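Local coordinates for ORF131 protein (PDB 2WTP) that binds copper(II) ions and probably serves in bacterial heavy-metal resistance, at residues A[73-76]-A[80-83]; A[45-50]-A[105-110]. One frame throughout, in Å; residues are numbered along the deposited sequence. Where two conformers were deposited one is given.

Interaction 1 (A[73-76]-A[80-83]); sequences VNVD and TVAF
Val-75 and Val-81 meet methyl to methyl, CG1 of Val-75 lying 4.0 Å from CG2 of Val-81, the tight centre of the contact. Val-81 holds its other branch anti to its backbone N (chi1 -180°), which lays CG1 against one face of the Phe-83 ring on its own strand, 3.6 Å from the ring plane and offset toward the rim. Val-73 reaches the same ring at its edge, near the ring plane, with CG2 4.2 Å from Phe-83 CE1. Beta-branched valines suit extended chain and present short apolar branches, while phenylalanine is long enough to span the gap where the strands diverge: the CA atoms are 8.0 Å apart at Val-75 and Val-81 but 10.7 Å at Val-73 and Phe-83. Only three residues join the strands, yet the strands belong to different sheets and face each other through side chains, as in a beta-arch; backbone pairing of Val-73 and Val-75 goes to strand 119-123. Outside this interface come polar side chains: Asn-74 and Asp-76 on one strand and Thr-80 on the other are partly exposed, and none touches the opposing segment, as befits hydrogen-bonding residues. Asn-74 ND2 donates to Asn-74 O of the second subunit.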
loop_
_atom_site.group_PDB
_atom_site.type_symbol
_atom_site.label_atom_id
_atom_site.label_comp_id
_atom_site.label_asym_id
_atom_site.label_seq_id
_atom_site.Cartn_x
_atom_site.Cartn_y
_atom_site.Cartn_z
ATOM N N VAL A 73 -3.779 -0.386 3.815
ATOM C CA VAL A 73 -2.885 -0.145 2.670
ATOM C C VAL A 73 -2.323 1.237 2.824
ATOM O O VAL A 73 -2.860 2.067 3.545
ATOM C CB VAL A 73 -3.586 -0.191 1.313
ATOM C CG1 VAL A 73 -4.088 -1.606 1.027
ATOM C CG2 VAL A 73 -4.757 0.729 1.270
ATOM N N ASN A 74 -1.165 1.516 2.211
ATOM C CA ASN A 74 -0.557 2.855 2.213
ATOM C C ASN A 74 -0.703 3.517 0.880
ATOM O O ASN A 74 -0.371 2.897 -0.121
ATOM C CB ASN A 74 0.959 2.751 2.521
ATOM C CG ASN A 74 1.289 2.347 3.904
ATOM O OD1 ASN A 74 0.555 2.466 4.861
ATOM N ND2 ASN A 74 2.493 1.796 4.055
ATOM N N VAL A 75 -1.181 4.755 0.870
ATOM C CA VAL A 75 -1.241 5.550 -0.396
ATOM C C VAL A 75 -0.609 6.874 -0.133
ATOM O O VAL A 75 -0.412 7.368 0.989
ATOM C CB VAL A 75 -2.698 5.752 -0.842
ATOM C CG1 VAL A 75 -3.391 4.351 -1.014
ATOM C CG2 VAL A 75 -3.525 6.661 0.139
ATOM N N ASP A 76 -0.198 7.496 -1.236
ATOM C CA ASP A 76 0.317 8.844 -1.165
ATOM C C ASP A 76 -0.807 9.877 -1.329
ATOM O O ASP A 76 -1.800 9.669 -2.011
ATOM C CB ASP A 76 1.300 9.071 -2.327
ATOM C CG ASP A 76 2.602 8.290 -2.170
ATOM O OD1 ASP A 76 3.060 8.072 -1.017
ATOM O OD2 ASP A 76 3.095 7.826 -3.240
ATOM N N THR A 80 -3.854 8.214 -7.369
ATOM C CA THR A 80 -5.125 7.715 -7.862
ATOM C C THR A 80 -4.986 6.192 -7.896
ATOM O O THR A 80 -4.129 5.628 -8.556
ATOM C CB THR A 80 -5.491 8.219 -9.273
ATOM O OG1 THR A 80 -5.586 9.650 -9.214
ATOM C CG2 THR A 80 -6.861 7.655 -9.695
ATOM N N VAL A 81 -5.839 5.529 -7.117
ATOM C CA VAL A 81 -5.751 4.064 -6.851
ATOM C C VAL A 81 -7.073 3.468 -7.137
ATOM O O VAL A 81 -8.140 4.039 -6.731
ATOM C CB VAL A 81 -5.409 3.821 -5.336
ATOM C CG1 VAL A 81 -5.311 2.342 -5.081
ATOM C CG2 VAL A 81 -4.056 4.489 -4.976
ATOM N N ALA A 82 -7.071 2.325 -7.798
ATOM C CA ALA A 82 -8.319 1.586 -7.978
ATOM C C ALA A 82 -8.352 0.419 -7.036
ATOM O O ALA A 82 -7.280 -0.148 -6.655
ATOM C CB ALA A 82 -8.398 1.089 -9.459
ATOM N N PHE A 83 -9.544 0.169 -6.491
ATOM C CA PHE A 83 -9.717 -0.924 -5.548
ATOM C C PHE A 83 -10.672 -1.931 -6.145
ATOM O O PHE A 83 -11.720 -1.543 -6.698
ATOM C CB PHE A 83 -10.321 -0.364 -4.263
ATOM C CG PHE A 83 -9.382 0.570 -3.494
ATOM C CD1 PHE A 83 -8.497 0.074 -2.556
ATOM C CD2 PHE A 83 -9.334 1.949 -3.816
ATOM C CE1 PHE A 83 -7.643 0.975 -1.834
ATOM C CE2 PHE A 83 -8.492 2.820 -3.155
ATOM C CZ PHE A 83 -7.618 2.324 -2.160
#

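Interaction 2 (A[45-50]-A[105-110]); sequences KRHATL and LGLLMP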
loop_
_atom_site.group_PDB
_atom_site.type_symbol
_atom_site.label_atom_id
_atom_site.label_comp_id
_atom_site.label_asym_id
_atom_site.label_seq_id
_atom_site.Cartn_x
_atom_site.Cartn_y
_atom_site.Cartn_z
ATOM N N LYS A 45 -20.690 10.366 3.059
ATOM C CA LYS A 45 -20.150 10.943 1.794
ATOM C C LYS A 45 -19.473 12.267 2.152
ATOM O O LYS A 45 -18.431 12.571 1.589
ATOM C CB LYS A 45 -21.291 11.121 0.760
ATOM C CG LYS A 45 -20.829 11.839 -0.495
ATOM C CD LYS A 45 -22.105 12.181 -1.295
ATOM C CE LYS A 45 -21.826 12.848 -2.636
ATOM N NZ LYS A 45 -21.171 14.187 -2.421
ATOM N N ARG A 46 -19.992 13.074 3.094
ATOM C CA ARG A 46 -19.288 14.281 3.488
ATOM C C ARG A 46 -17.913 13.971 4.072
ATOM O O ARG A 46 -16.892 14.588 3.748
ATOM C CB ARG A 46 -20.001 15.140 4.609
ATOM C CG ARG A 46 -20.996 16.092 4.168
ATOM C CD ARG A 46 -21.522 16.954 5.382
ATOM N NE ARG A 46 -20.512 17.849 5.870
ATOM C CZ ARG A 46 -20.134 19.003 5.299
ATOM N NH1 ARG A 46 -20.656 19.486 4.142
ATOM N NH2 ARG A 46 -19.084 19.644 5.850
ATOM N N HIS A 47 -17.863 12.964 4.975
ATOM C CA HIS A 47 -16.604 12.587 5.566
ATOM C C HIS A 47 -15.614 12.155 4.490
ATOM O O HIS A 47 -14.462 12.550 4.503
ATOM C CB HIS A 47 -16.837 11.398 6.576
ATOM C CG HIS A 47 -15.597 10.921 7.290
ATOM N ND1 HIS A 47 -15.013 11.614 8.335
ATOM C CD2 HIS A 47 -14.860 9.793 7.145
ATOM C CE1 HIS A 47 -13.957 10.953 8.779
ATOM N NE2 HIS A 47 -13.860 9.821 8.101
ATOM N N ALA A 48 -16.099 11.287 3.581
ATOM C CA ALA A 48 -15.167 10.860 2.527
ATOM C C ALA A 48 -14.629 12.031 1.707
ATOM O O ALA A 48 -13.439 11.899 1.270
ATOM C CB ALA A 48 -15.973 9.854 1.547
ATOM N N THR A 49 -15.413 13.063 1.430
ATOM C CA THR A 49 -14.965 14.182 0.621
ATOM C C THR A 49 -13.782 14.880 1.288
ATOM O O THR A 49 -12.970 15.501 0.537
ATOM C CB THR A 49 -16.184 15.104 0.449
ATOM O OG1 THR A 49 -17.173 14.316 -0.277
ATOM C CG2 THR A 49 -15.873 16.364 -0.388
ATOM N N LEU A 50 -13.584 14.770 2.601
ATOM C CA LEU A 50 -12.390 15.341 3.230
ATOM C C LEU A 50 -11.150 14.612 2.864
ATOM O O LEU A 50 -10.054 15.126 3.137
ATOM C CB LEU A 50 -12.522 15.313 4.757
ATOM C CG LEU A 50 -13.712 16.183 5.175
ATOM C CD1 LEU A 50 -13.927 15.902 6.738
ATOM C CD2 LEU A 50 -13.551 17.679 4.875
ATOM N N LEU A 105 -11.797 2.628 4.170
ATOM C CA LEU A 105 -12.132 2.565 2.745
ATOM C C LEU A 105 -13.655 2.412 2.620
ATOM O O LEU A 105 -14.224 2.762 1.570
ATOM C CB LEU A 105 -11.428 1.319 2.187
ATOM C CG LEU A 105 -11.502 1.147 0.637
ATOM C CD1 LEU A 105 -10.803 2.289 -0.075
ATOM C CD2 LEU A 105 -10.950 -0.283 0.237
ATOM N N GLY A 106 -14.334 1.793 3.578
ATOM C CA GLY A 106 -15.793 1.580 3.498
ATOM C C GLY A 106 -16.588 2.883 3.529
ATOM O O GLY A 106 -17.781 2.855 3.176
ATOM N N LEU A 107 -15.974 3.968 3.963
ATOM C CA LEU A 107 -16.628 5.287 3.932
ATOM C C LEU A 107 -16.375 5.967 2.599
ATOM O O LEU A 107 -17.226 6.695 2.103
ATOM C CB LEU A 107 -16.131 6.186 5.081
ATOM C CG LEU A 107 -16.486 5.466 6.376
ATOM C CD1 LEU A 107 -16.009 6.368 7.564
ATOM C CD2 LEU A 107 -18.027 5.239 6.563
ATOM N N LEU A 108 -15.227 5.718 1.984
ATOM C CA LEU A 108 -14.960 6.205 0.620
ATOM C C LEU A 108 -15.786 5.512 -0.430
ATOM O O LEU A 108 -16.231 6.121 -1.421
ATOM C CB LEU A 108 -13.472 6.029 0.226
ATOM C CG LEU A 108 -12.463 6.635 1.217
ATOM C CD1 LEU A 108 -11.099 6.522 0.610
ATOM C CD2 LEU A 108 -12.809 8.053 1.708
ATOM N N MET A 109 -15.936 4.190 -0.306
ATOM C CA MET A 109 -16.570 3.384 -1.382
ATOM C C MET A 109 -17.500 2.297 -0.779
ATOM O O MET A 109 -17.166 1.102 -0.721
ATOM C CB MET A 109 -15.579 2.857 -2.384
ATOM C CG MET A 109 -14.395 2.237 -1.813
ATOM S SD MET A 109 -13.117 2.038 -3.185
ATOM C CE MET A 109 -12.486 3.633 -3.628
ATOM N N PRO A 110 -18.619 2.759 -0.215
ATOM C CA PRO A 110 -19.535 1.839 0.452
ATOM C C PRO A 110 -20.108 0.778 -0.496
ATOM O O PRO A 110 -20.498 -0.272 0.015
ATOM C CB PRO A 110 -20.636 2.770 0.977
ATOM C CG PRO A 110 -20.483 4.015 0.280
ATOM C CD PRO A 110 -19.015 4.169 -0.134
#
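Ala-48 and Leu-108 pack methyl to methyl, with CB of Ala-48 3.6 Å from CD2 of Leu-108. Alanine's single methyl lets the two helices come close, their CA atoms being 5.0 Å apart at this pair; the same CB also lies 3.4 Å from the carbonyl oxygen of Leu-107. A second van der Waals contact is made by His-47, whose ring, swung anti to the backbone N (chi1 -179°), reaches Leu-107. The ring is met obliquely by a methyl of that leucine, CD1 approaching CD2 of His-47 at 3.6 Å. His-47 also lies at a bound copper(II) ion, about 2 Å from its side chain, so an imidazole suits this place as a metal ligand. Hydrogen bonds run within each segment. Lys-45 O accepts from Thr-49 N and, on the opposite face of its plane, from Thr-49 OG1 at 2.8 Å, which ties the threonine hydroxyl to the helix. Met-109 N donates to Leu-105 O, and Met-109 is where the chain leaves helical geometry. Helix 37-49 thus lies against the short helix 105-108, while Leu-108 packs on Trp-92 and Phe-94 of strand 88-94 and, with His-47, on Val-103 of strand 101-104.

Interaction 1 is nested within interaction 2 along the chain: 45-50 comes first, then 73-76 and 80-83, and 105-110 closes the loop. Their centres are 14 Å apart, on opposite sides of the chain's centre. Interaction 1 joins the two mixed sheets across the core, whereas interaction 2 brings the N-terminal helix 37-49 onto helix 105-108. The two meet at Phe-83, whose CD2 is 3.6 Å from Met-109 CE and whose CD1 is 3.7 Å from Leu-105 CD2, so one apolar core continues from the sheets to the short helix. A copper(II) ion sits at His-47 in interaction 2, while the side chain of Val-75 of interaction 1 is about 11 Å from another bound copper(II) ion.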